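Local atomic coordinates of protein (glutathione s-transferase) (Zea mays, PDB entry 1BYE), a protein that probably catalyses the conjugation of glutathione to electrophilic compounds, including herbicides such as atrazine, and so detoxifies them in maize. Residues L14-T19 and F65-I70; Q115-P120 and F175-A180; P2-G7 and E29-N34. All coordinates share one frame; numbering follows the deposited sequence.

Interaction 1 of 3, residues L14-T19 and F65-I70; sequences LTRCAT and FESRAI. With ATA (atrazine glutathione conjugate), chain E.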
loop_
_atom_site.group_PDB
_atom_site.type_symbol
_atom_site.label_atom_id
_atom_site.label_comp_id
_atom_site.label_asym_id
_atom_site.label_seq_id
_atom_site.Cartn_x
_atom_site.Cartn_y
_atom_site.Cartn_z
ATOM N N LEU A 14 0.000 12.159 -7.366
ATOM C CA LEU A 14 0.564 12.428 -8.665
ATOM C C LEU A 14 1.919 13.073 -8.425
ATOM O O LEU A 14 2.920 12.673 -9.029
ATOM C CB LEU A 14 -0.329 13.343 -9.521
ATOM C CG LEU A 14 0.692 13.848 -10.592
ATOM C CD1 LEU A 14 0.243 13.501 -11.989
ATOM C CD2 LEU A 14 1.062 15.288 -10.400
ATOM N N THR A 15 2.000 14.046 -7.516
ATOM C CA THR A 15 3.342 14.524 -7.239
ATOM C C THR A 15 4.214 13.475 -6.567
ATOM O O THR A 15 5.317 13.934 -6.152
ATOM C CB THR A 15 3.363 15.767 -6.333
ATOM O OG1 THR A 15 2.524 15.473 -5.218
ATOM C CG2 THR A 15 2.912 16.959 -7.155
ATOM N N ARG A 16 3.731 12.281 -6.211
ATOM C CA ARG A 16 4.663 11.303 -5.663
ATOM C C ARG A 16 5.173 10.423 -6.809
ATOM O O ARG A 16 6.394 10.166 -6.671
ATOM C CB ARG A 16 4.238 10.513 -4.417
ATOM C CG ARG A 16 4.376 8.994 -4.363
ATOM C CD ARG A 16 4.557 8.292 -2.999
ATOM N NE ARG A 16 3.980 9.130 -1.969
ATOM C CZ ARG A 16 2.681 9.284 -1.669
ATOM N NH1 ARG A 16 1.705 8.617 -2.302
ATOM N NH2 ARG A 16 2.618 10.194 -0.692
ATOM N N CYS A 17 4.443 9.950 -7.815
ATOM C CA CYS A 17 5.162 9.581 -9.027
ATOM C C CYS A 17 6.271 10.509 -9.502
ATOM O O CYS A 17 7.506 10.293 -9.490
ATOM C CB CYS A 17 4.056 9.555 -10.098
ATOM S SG CYS A 17 2.974 8.182 -9.699
ATOM N N ALA A 18 5.921 11.745 -9.814
ATOM C CA ALA A 18 6.716 12.811 -10.358
ATOM C C ALA A 18 7.638 13.341 -9.263
ATOM O O ALA A 18 7.490 14.532 -8.891
ATOM C CB ALA A 18 5.863 13.999 -10.833
ATOM N N THR A 19 8.339 12.407 -8.617
ATOM C CA THR A 19 9.440 12.863 -7.761
ATOM C C THR A 19 10.334 11.628 -7.611
ATOM O O THR A 19 11.475 11.714 -7.174
ATOM C CB THR A 19 8.987 13.285 -6.357
ATOM O OG1 THR A 19 9.929 12.973 -5.308
ATOM C CG2 THR A 19 7.787 12.445 -5.966
ATOM N N PHE A 65 -0.708 2.303 -13.252
ATOM C CA PHE A 65 -1.257 3.201 -12.259
ATOM C C PHE A 65 -0.985 2.727 -10.824
ATOM O O PHE A 65 -0.399 1.704 -10.436
ATOM C CB PHE A 65 -2.791 3.346 -12.375
ATOM C CG PHE A 65 -3.504 2.032 -12.502
ATOM C CD1 PHE A 65 -3.683 1.195 -11.431
ATOM C CD2 PHE A 65 -3.976 1.614 -13.738
ATOM C CE1 PHE A 65 -4.258 -0.055 -11.615
ATOM C CE2 PHE A 65 -4.549 0.367 -13.915
ATOM C CZ PHE A 65 -4.661 -0.500 -12.862
ATOM N N GLU A 66 -1.642 3.468 -9.926
ATOM C CA GLU A 66 -1.282 3.441 -8.534
ATOM C C GLU A 66 0.104 4.023 -8.296
ATOM O O GLU A 66 1.115 3.408 -8.656
ATOM C CB GLU A 66 -1.257 1.998 -8.000
ATOM C CG GLU A 66 -2.545 1.187 -8.124
ATOM C CD GLU A 66 -3.666 1.972 -7.478
ATOM O OE1 GLU A 66 -3.365 2.405 -6.336
ATOM O OE2 GLU A 66 -4.735 2.152 -8.076
ATOM N N SER A 67 0.142 5.177 -7.638
ATOM C CA SER A 67 1.296 5.976 -7.352
ATOM C C SER A 67 2.493 5.070 -7.114
ATOM O O SER A 67 3.600 5.170 -7.654
ATOM C CB SER A 67 1.128 6.808 -6.079
ATOM O OG SER A 67 2.250 7.562 -5.634
ATOM N N ARG A 68 2.246 4.182 -6.156
ATOM C CA ARG A 68 3.358 3.467 -5.527
ATOM C C ARG A 68 3.924 2.429 -6.475
ATOM O O ARG A 68 5.113 2.182 -6.375
ATOM C CB ARG A 68 2.859 2.943 -4.171
ATOM C CG ARG A 68 2.862 4.093 -3.170
ATOM C CD ARG A 68 3.101 3.628 -1.734
ATOM N NE ARG A 68 2.848 4.679 -0.747
ATOM C CZ ARG A 68 1.659 5.263 -0.565
ATOM N NH1 ARG A 68 0.508 5.012 -1.211
ATOM N NH2 ARG A 68 1.701 6.199 0.377
ATOM N N ALA A 69 3.124 1.871 -7.356
ATOM C CA ALA A 69 3.493 1.002 -8.451
ATOM C C ALA A 69 4.457 1.663 -9.431
ATOM O O ALA A 69 5.503 1.148 -9.786
ATOM C CB ALA A 69 2.237 0.577 -9.231
ATOM N N ILE A 70 4.135 2.823 -9.946
ATOM C CA ILE A 70 4.832 3.762 -10.751
ATOM C C ILE A 70 5.993 4.425 -10.041
ATOM O O ILE A 70 6.848 4.905 -10.819
ATOM C CB ILE A 70 3.835 4.895 -11.120
ATOM C CG1 ILE A 70 2.818 4.428 -12.151
ATOM C CG2 ILE A 70 4.512 6.158 -11.626
ATOM C CD1 ILE A 70 1.487 5.143 -12.150
HETATM N "N'" ATA E . -4.010 4.946 -4.590
HETATM C "CA'" ATA E . -4.249 5.327 -6.015
HETATM C "CB'" ATA E . -5.628 5.963 -6.205
HETATM C "CG'" ATA E . -5.556 7.411 -6.699
HETATM C "CC'" ATA E . -3.192 6.341 -6.477
HETATM O "O1'" ATA E . -3.215 6.690 -7.673
HETATM O "O2'" ATA E . -2.321 6.680 -5.654
HETATM C "C'" ATA E . -6.326 8.344 -5.768
HETATM O "O'" ATA E . -6.281 8.075 -4.555
HETATM N N5 ATA E . -7.869 16.690 -4.119
HETATM C C6 ATA E . -6.543 16.563 -4.050
HETATM N N1 ATA E . -5.884 15.414 -3.949
HETATM C C2 ATA E . -6.582 14.359 -4.424
HETATM N N3 ATA E . -7.850 14.453 -4.891
HETATM C C4 ATA E . -8.494 15.529 -4.396
HETATM N N ATA E . -6.349 9.648 -6.110
HETATM C CA ATA E . -7.092 10.565 -5.235
HETATM C C ATA E . -7.868 11.603 -6.061
HETATM O O ATA E . -7.681 12.798 -5.797
HETATM C CB ATA E . -6.148 11.314 -4.262
HETATM S SG ATA E . -5.639 12.947 -4.851
HETATM N N7 ATA E . -9.971 15.565 -4.125
HETATM N N11 ATA E . -5.763 17.819 -4.210
HETATM C C12 ATA E . -6.706 18.981 -4.075
HETATM C C13 ATA E . -5.986 20.300 -4.416
HETATM C C8 ATA E . -10.632 16.900 -4.293
HETATM C C9 ATA E . -9.603 18.038 -4.451
HETATM C C10 ATA E . -11.688 17.054 -5.410
HETATM N ND ATA E . -8.219 11.165 -7.266
HETATM C CAD ATA E . -9.580 11.332 -7.744
HETATM C CD ATA E . -10.099 10.133 -8.518
HETATM O OD ATA E . -10.203 10.217 -9.763
HETATM O "OT'" ATA E . -10.562 9.166 -7.863
#

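Interaction 2 of 3, residues Q115-P120 and F175-A180; sequences QVLISP and FATPYA. With ATA (atrazine glutathione conjugate), chain E.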
loop_
_atom_site.group_PDB
_atom_site.type_symbol
_atom_site.label_atom_id
_atom_site.label_comp_id
_atom_site.label_asym_id
_atom_site.label_seq_id
_atom_site.Cartn_x
_atom_site.Cartn_y
_atom_site.Cartn_z
ATOM N N GLN A 115 -8.491 17.789 5.188
ATOM C CA GLN A 115 -9.374 18.689 5.941
ATOM C C GLN A 115 -8.941 20.084 5.527
ATOM O O GLN A 115 -9.851 20.864 5.233
ATOM C CB GLN A 115 -9.457 18.378 7.443
ATOM C CG GLN A 115 -10.361 17.134 7.654
ATOM C CD GLN A 115 -11.800 17.509 7.356
ATOM O OE1 GLN A 115 -12.049 18.730 7.437
ATOM N NE2 GLN A 115 -12.679 16.560 7.052
ATOM N N VAL A 116 -7.677 20.441 5.631
ATOM C CA VAL A 116 -7.290 21.854 5.515
ATOM C C VAL A 116 -7.170 22.358 4.068
ATOM O O VAL A 116 -7.277 23.573 3.850
ATOM C CB VAL A 116 -5.865 22.021 6.026
ATOM C CG1 VAL A 116 -5.474 23.477 5.970
ATOM C CG2 VAL A 116 -5.641 21.438 7.404
ATOM N N LEU A 117 -6.942 21.501 3.053
ATOM C CA LEU A 117 -6.829 22.000 1.690
ATOM C C LEU A 117 -8.063 21.655 0.907
ATOM O O LEU A 117 -8.818 22.584 0.649
ATOM C CB LEU A 117 -5.624 21.463 0.912
ATOM C CG LEU A 117 -4.305 21.572 1.709
ATOM C CD1 LEU A 117 -3.210 20.861 0.956
ATOM C CD2 LEU A 117 -4.029 23.000 2.096
ATOM N N ILE A 118 -8.303 20.429 0.476
ATOM C CA ILE A 118 -9.448 20.138 -0.363
ATOM C C ILE A 118 -10.791 20.675 0.103
ATOM O O ILE A 118 -11.679 21.031 -0.701
ATOM C CB ILE A 118 -9.719 18.653 -0.594
ATOM C CG1 ILE A 118 -8.534 18.032 -1.336
ATOM C CG2 ILE A 118 -10.997 18.487 -1.439
ATOM C CD1 ILE A 118 -7.409 17.539 -0.506
ATOM N N SER A 119 -11.005 20.670 1.415
ATOM C CA SER A 119 -12.362 20.554 1.950
ATOM C C SER A 119 -12.876 21.969 1.760
ATOM O O SER A 119 -13.726 22.127 0.882
ATOM C CB SER A 119 -12.607 20.099 3.369
ATOM O OG SER A 119 -13.951 20.355 3.796
ATOM N N PRO A 120 -12.066 22.927 2.145
ATOM C CA PRO A 120 -12.466 24.311 1.944
ATOM C C PRO A 120 -12.893 24.611 0.524
ATOM O O PRO A 120 -13.635 25.577 0.367
ATOM C CB PRO A 120 -11.322 25.123 2.500
ATOM C CG PRO A 120 -10.335 24.230 3.153
ATOM C CD PRO A 120 -10.827 22.833 2.935
ATOM N N PHE A 175 3.682 21.377 4.563
ATOM C CA PHE A 175 4.120 22.749 4.833
ATOM C C PHE A 175 3.159 23.767 4.243
ATOM O O PHE A 175 3.192 24.989 4.472
ATOM C CB PHE A 175 5.573 22.962 4.317
ATOM C CG PHE A 175 6.548 22.154 5.129
ATOM C CD1 PHE A 175 6.491 20.766 5.074
ATOM C CD2 PHE A 175 7.342 22.725 6.128
ATOM C CE1 PHE A 175 7.261 19.952 5.874
ATOM C CE2 PHE A 175 8.161 21.916 6.919
ATOM C CZ PHE A 175 8.128 20.544 6.773
ATOM N N ALA A 176 2.179 23.298 3.450
ATOM C CA ALA A 176 1.042 24.119 3.051
ATOM C C ALA A 176 0.175 24.458 4.269
ATOM O O ALA A 176 -0.434 25.545 4.260
ATOM C CB ALA A 176 0.214 23.448 1.968
ATOM N N THR A 177 0.047 23.506 5.222
ATOM C CA THR A 177 -1.072 23.678 6.141
ATOM C C THR A 177 -0.357 24.144 7.387
ATOM O O THR A 177 0.830 23.927 7.450
ATOM C CB THR A 177 -1.784 22.398 6.555
ATOM O OG1 THR A 177 -0.778 21.711 7.325
ATOM C CG2 THR A 177 -2.227 21.605 5.352
ATOM N N PRO A 178 -1.110 24.665 8.351
ATOM C CA PRO A 178 -0.411 25.307 9.465
ATOM C C PRO A 178 0.127 24.298 10.461
ATOM O O PRO A 178 0.964 24.710 11.281
ATOM C CB PRO A 178 -1.385 26.320 9.989
ATOM C CG PRO A 178 -2.699 26.074 9.340
ATOM C CD PRO A 178 -2.453 25.266 8.102
ATOM N N TYR A 179 0.025 22.994 10.229
ATOM C CA TYR A 179 0.519 21.995 11.152
ATOM C C TYR A 179 1.856 21.377 10.808
ATOM O O TYR A 179 2.112 20.208 11.127
ATOM C CB TYR A 179 -0.483 20.824 11.218
ATOM C CG TYR A 179 -1.848 21.441 11.461
ATOM C CD1 TYR A 179 -2.154 22.106 12.656
ATOM C CD2 TYR A 179 -2.762 21.353 10.425
ATOM C CE1 TYR A 179 -3.405 22.682 12.824
ATOM C CE2 TYR A 179 -4.005 21.943 10.600
ATOM C CZ TYR A 179 -4.319 22.582 11.787
ATOM O OH TYR A 179 -5.578 23.093 11.855
ATOM N N ALA A 180 2.711 22.187 10.184
ATOM C CA ALA A 180 3.959 21.647 9.633
ATOM C C ALA A 180 5.058 21.929 10.652
ATOM O O ALA A 180 6.256 21.710 10.474
ATOM C CB ALA A 180 4.250 22.257 8.278
HETATM N "N'" ATA E . -4.010 4.946 -4.590
HETATM C "CA'" ATA E . -4.249 5.327 -6.015
HETATM C "CB'" ATA E . -5.628 5.963 -6.205
HETATM C "CG'" ATA E . -5.556 7.411 -6.699
HETATM C "CC'" ATA E . -3.192 6.341 -6.477
HETATM O "O1'" ATA E . -3.215 6.690 -7.673
HETATM O "O2'" ATA E . -2.321 6.680 -5.654
HETATM C "C'" ATA E . -6.326 8.344 -5.768
HETATM O "O'" ATA E . -6.281 8.075 -4.555
HETATM N N5 ATA E . -7.869 16.690 -4.119
HETATM C C6 ATA E . -6.543 16.563 -4.050
HETATM N N1 ATA E . -5.884 15.414 -3.949
HETATM C C2 ATA E . -6.582 14.359 -4.424
HETATM N N3 ATA E . -7.850 14.453 -4.891
HETATM C C4 ATA E . -8.494 15.529 -4.396
HETATM N N ATA E . -6.349 9.648 -6.110
HETATM C CA ATA E . -7.092 10.565 -5.235
HETATM C C ATA E . -7.868 11.603 -6.061
HETATM O O ATA E . -7.681 12.798 -5.797
HETATM C CB ATA E . -6.148 11.314 -4.262
HETATM S SG ATA E . -5.639 12.947 -4.851
HETATM N N7 ATA E . -9.971 15.565 -4.125
HETATM N N11 ATA E . -5.763 17.819 -4.210
HETATM C C12 ATA E . -6.706 18.981 -4.075
HETATM C C13 ATA E . -5.986 20.300 -4.416
HETATM C C8 ATA E . -10.632 16.900 -4.293
HETATM C C9 ATA E . -9.603 18.038 -4.451
HETATM C C10 ATA E . -11.688 17.054 -5.410
HETATM N ND ATA E . -8.219 11.165 -7.266
HETATM C CAD ATA E . -9.580 11.332 -7.744
HETATM C CD ATA E . -10.099 10.133 -8.518
HETATM O OD ATA E . -10.203 10.217 -9.763
HETATM O "OT'" ATA E . -10.562 9.166 -7.863
#

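Interaction 3 of 3, residues P2-G7 and E29-N34; sequences PMKLYG and EIVPIN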
loop_
_atom_site.group_PDB
_atom_site.type_symbol
_atom_site.label_atom_id
_atom_site.label_comp_id
_atom_site.label_asym_id
_atom_site.label_seq_id
_atom_site.Cartn_x
_atom_site.Cartn_y
_atom_site.Cartn_z
ATOM N N PRO A 2 9.864 9.112 -24.625
ATOM C CA PRO A 2 9.537 9.895 -23.441
ATOM C C PRO A 2 8.423 9.369 -22.555
ATOM O O PRO A 2 7.387 8.928 -23.070
ATOM C CB PRO A 2 9.189 11.245 -24.085
ATOM C CG PRO A 2 8.601 10.912 -25.415
ATOM C CD PRO A 2 9.250 9.639 -25.874
ATOM N N MET A 3 8.506 9.448 -21.222
ATOM C CA MET A 3 7.410 8.970 -20.360
ATOM C C MET A 3 6.314 9.993 -20.065
ATOM O O MET A 3 6.480 11.181 -19.748
ATOM C CB MET A 3 7.903 8.334 -19.053
ATOM C CG MET A 3 8.001 6.813 -19.077
ATOM S SD MET A 3 9.434 6.114 -18.228
ATOM C CE MET A 3 9.682 7.140 -16.806
ATOM N N LYS A 4 5.083 9.488 -20.192
ATOM C CA LYS A 4 3.882 10.287 -19.872
ATOM C C LYS A 4 3.217 10.066 -18.513
ATOM O O LYS A 4 2.665 9.004 -18.206
ATOM C CB LYS A 4 2.897 9.952 -21.001
ATOM C CG LYS A 4 2.826 10.916 -22.162
ATOM C CD LYS A 4 2.471 10.182 -23.452
ATOM C CE LYS A 4 3.242 10.730 -24.635
ATOM N NZ LYS A 4 4.535 10.010 -24.863
ATOM N N LEU A 5 3.325 10.989 -17.562
ATOM C CA LEU A 5 2.602 11.032 -16.292
ATOM C C LEU A 5 1.303 11.846 -16.285
ATOM O O LEU A 5 1.372 13.079 -16.158
ATOM C CB LEU A 5 3.525 11.692 -15.236
ATOM C CG LEU A 5 2.968 11.665 -13.811
ATOM C CD1 LEU A 5 2.905 10.199 -13.363
ATOM C CD2 LEU A 5 3.791 12.512 -12.859
ATOM N N TYR A 6 0.133 11.228 -16.424
ATOM C CA TYR A 6 -1.141 11.932 -16.363
ATOM C C TYR A 6 -1.548 12.394 -14.967
ATOM O O TYR A 6 -1.150 11.838 -13.929
ATOM C CB TYR A 6 -2.219 10.949 -16.906
ATOM C CG TYR A 6 -1.932 10.637 -18.367
ATOM C CD1 TYR A 6 -2.415 11.493 -19.345
ATOM C CD2 TYR A 6 -1.135 9.569 -18.747
ATOM C CE1 TYR A 6 -2.093 11.298 -20.671
ATOM C CE2 TYR A 6 -0.818 9.356 -20.084
ATOM C CZ TYR A 6 -1.314 10.217 -21.040
ATOM O OH TYR A 6 -1.046 10.034 -22.373
ATOM N N GLY A 7 -2.374 13.428 -14.847
ATOM C CA GLY A 7 -2.968 13.891 -13.631
ATOM C C GLY A 7 -2.553 15.284 -13.178
ATOM O O GLY A 7 -1.437 15.716 -13.458
ATOM N N GLU A 29 7.073 13.464 -19.135
ATOM C CA GLU A 29 6.174 14.619 -19.265
ATOM C C GLU A 29 4.903 14.420 -18.430
ATOM O O GLU A 29 4.166 13.403 -18.484
ATOM C CB GLU A 29 5.863 14.766 -20.753
ATOM C CG GLU A 29 4.798 15.720 -21.234
ATOM C CD GLU A 29 4.423 15.573 -22.698
ATOM O OE1 GLU A 29 5.211 15.046 -23.514
ATOM O OE2 GLU A 29 3.311 15.987 -23.103
ATOM N N ILE A 30 4.616 15.461 -17.636
ATOM C CA ILE A 30 3.293 15.524 -16.998
ATOM C C ILE A 30 2.227 16.097 -17.925
ATOM O O ILE A 30 2.223 17.318 -18.080
ATOM C CB ILE A 30 3.265 16.267 -15.650
ATOM C CG1 ILE A 30 4.569 16.295 -14.872
ATOM C CG2 ILE A 30 2.235 15.546 -14.765
ATOM C CD1 ILE A 30 4.476 16.936 -13.499
ATOM N N VAL A 31 1.377 15.309 -18.562
ATOM C CA VAL A 31 0.083 15.686 -19.096
ATOM C C VAL A 31 -1.088 15.848 -18.117
ATOM O O VAL A 31 -1.519 14.860 -17.470
ATOM C CB VAL A 31 -0.482 14.481 -19.933
ATOM C CG1 VAL A 31 -1.789 14.889 -20.621
ATOM C CG2 VAL A 31 0.527 13.854 -20.860
ATOM N N PRO A 32 -1.693 17.058 -18.086
ATOM C CA PRO A 32 -2.649 17.231 -16.962
ATOM C C PRO A 32 -3.848 16.363 -17.212
ATOM O O PRO A 32 -4.274 16.253 -18.366
ATOM C CB PRO A 32 -2.841 18.729 -16.904
ATOM C CG PRO A 32 -1.384 19.116 -16.893
ATOM C CD PRO A 32 -0.861 18.303 -18.070
ATOM N N ILE A 33 -4.352 15.690 -16.159
ATOM C CA ILE A 33 -5.796 15.367 -16.205
ATOM C C ILE A 33 -6.508 16.421 -15.396
ATOM O O ILE A 33 -5.846 17.039 -14.553
ATOM C CB ILE A 33 -6.106 13.953 -15.793
ATOM C CG1 ILE A 33 -5.485 13.011 -16.859
ATOM C CG2 ILE A 33 -7.590 13.660 -15.631
ATOM C CD1 ILE A 33 -5.987 13.214 -18.269
ATOM N N ASN A 34 -7.774 16.593 -15.745
ATOM C CA ASN A 34 -8.561 17.596 -15.022
ATOM C C ASN A 34 -9.887 17.055 -14.488
ATOM O O ASN A 34 -10.826 16.876 -15.278
ATOM C CB ASN A 34 -8.803 18.785 -15.944
ATOM C CG ASN A 34 -9.603 19.890 -15.305
ATOM O OD1 ASN A 34 -9.342 20.206 -14.147
ATOM N ND2 ASN A 34 -10.538 20.462 -16.042
#

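Interaction 1 of 3, residues L14-T19 and F65-I70
Cys17 of helix 14-23 and Ser67 of helix 67-78 bring the two backbones together, with their CA atoms 5.5 Å apart and no hydrogen bond passing between the segments. The thiol of Cys17 lies at the seam between the helices: SG is 3.6 Å from Ser67 CA and also rests against Ile70 CG2, an apolar contact in the buried interior. With SG anti to its own carbonyl carbon (chi1 -68°), the sulfur is carried across to the Ile70 branch. On the flank of this seam the guanidinium groups of Arg16 and Arg68 stack, their centres 4.3 Å apart and their planes inclined by 17°. The overlap is offset, with Arg16 NH1 lying 3.6 Å from Arg68 NH2. Both arginines form salt bridges to Glu101 OE2 through their NH2 atoms, and Asn166 O accepts from Arg16 NE. Glu66 and Ser67 also meet the glutathione moiety of ATA: Ser67 CB is 3.5 Å from the carboxylate oxygen O2', and Glu66 OE1 lies 3.1 Å from the amino nitrogen N'. Glu66 OE2 is held by Gln104 of the second subunit. The shared carboxylate of Glu101 would offset the charge of the stacked arginines, while Glu66 and Ser67 border the gamma-glutamyl end of the ligand, the acid lying near its amino nitrogen.

Interaction 2 of 3, residues Q115-P120 and F175-A180
Within the all-helical C-terminal domain, Val116 and Leu117, near the end of helix 88-122, pack against the end of helix 168-176 at Ala176 and the turn after it, Thr177 to Tyr179. Val116 is the centre of the contact. Its CB lies 3.7 Å from Thr177 CG2, while CG1 reaches Pro178 CD at 4.1 Å. The second methyl, CG2, comes to the edge of the Tyr179 ring, in its plane, 3.6 Å from CE2. Leu117 crosses Thr177 at about a right angle, its CD2 4.0 Å from Thr177 CG2, and the same methyl borders on Ala176. Thr177 uses both branches: OG1, placed between the backbone N and the carbonyl carbon (chi1 67°), accepts from Tyr179 N at 3.3 Å in an ST turn and is also hydrogen-bonded to Leu174 O, which leaves CG2 facing the helix. Tyr179 OH is tied to Gln128 beyond the contact. Ile118, the next residue along helix 88-122, is turned from the 175-180 turn toward ATA and also touches Trp12. Its CG1 lies above the plane of the triazine but outside the ring, beyond the N5 corner, 3.2 Å from ATA N5, and its CG2 lies 3.3 Å from C8 of the isopropyl group. With an alanine here in place of Ile118, the triazine and isopropyl group would probably lose the cover of CG1, CG2 and CD1 and be freer to shift. Nothing polar links the two segments; the Thr177 and Tyr179 hydroxyls are held by the partners just named, so the joint rests on apolar contact.

Interaction 3 of 3, residues P2-G7 and E29-N34
Lys4 and Glu29 pair as parallel strands, and the two segments continue side by side as far as Gly7 and Ile33. Glu29 uses both of its backbone polar groups: its N donates to Met3 O, a bond modelled too short for its length to be trusted, and its O accepts from Leu5 N at 2.7 Å, N-H...O 144°. Farther along, Gly7 N donates to Val31 O over 3.1 Å, the donor tilted 21° from the carbonyl plane. CA-H...O contacts supplement these bonds: Tyr6 CA-H points to Val31 O, and Ile30 CA lies 3.2 Å from Leu5 O. The backbones of Lys4 and Tyr6 are bonded on the other flank, to Gln58 and Ala56. Leu5 CD2 and Ile30 CG2 lie alongside, 3.9 Å apart, with Leu5 resting on helix 14-23. Tyr6 CG is anti to its carbonyl carbon (chi1 -64°), which sets the ring beside Val31; Val31 CG1 approaches it obliquely, 3.6 Å from Tyr6 CE1, and Arg48 makes a cation-pi contact with the same ring. At Gly7 the backbone angles would jam a side chain against the preceding carbonyl. Strand 3-5, helix 14-23 and strand 28-29 together make the beta-alpha-beta unit that opens the thioredoxin-like N-terminal domain of glutathione transferases.

Interactions 1 and 3 belong to one N-terminal domain and meet directly, their centres 11 Å apart: helix 14-23 lies on strand 3-5, with Cys17 CB 3.5 Å from Leu5 CD1. Cys17 serves both elements, its CB against the strand and its SG against helix 67-78, while Arg16 stacks on Arg68. Interaction 2 lies in the C-terminal domain, its centre 21 Å from that of interaction 1 and 25 Å from that of interaction 3. The ligand bridges the gap. Interaction 1 borders its gamma-glutamyl end and interaction 2 its triazine end, whereas interaction 3 stands farther back, the Ile33 side chain being about 7 Å from ATA. The conjugate thus spans a cleft between the two domains.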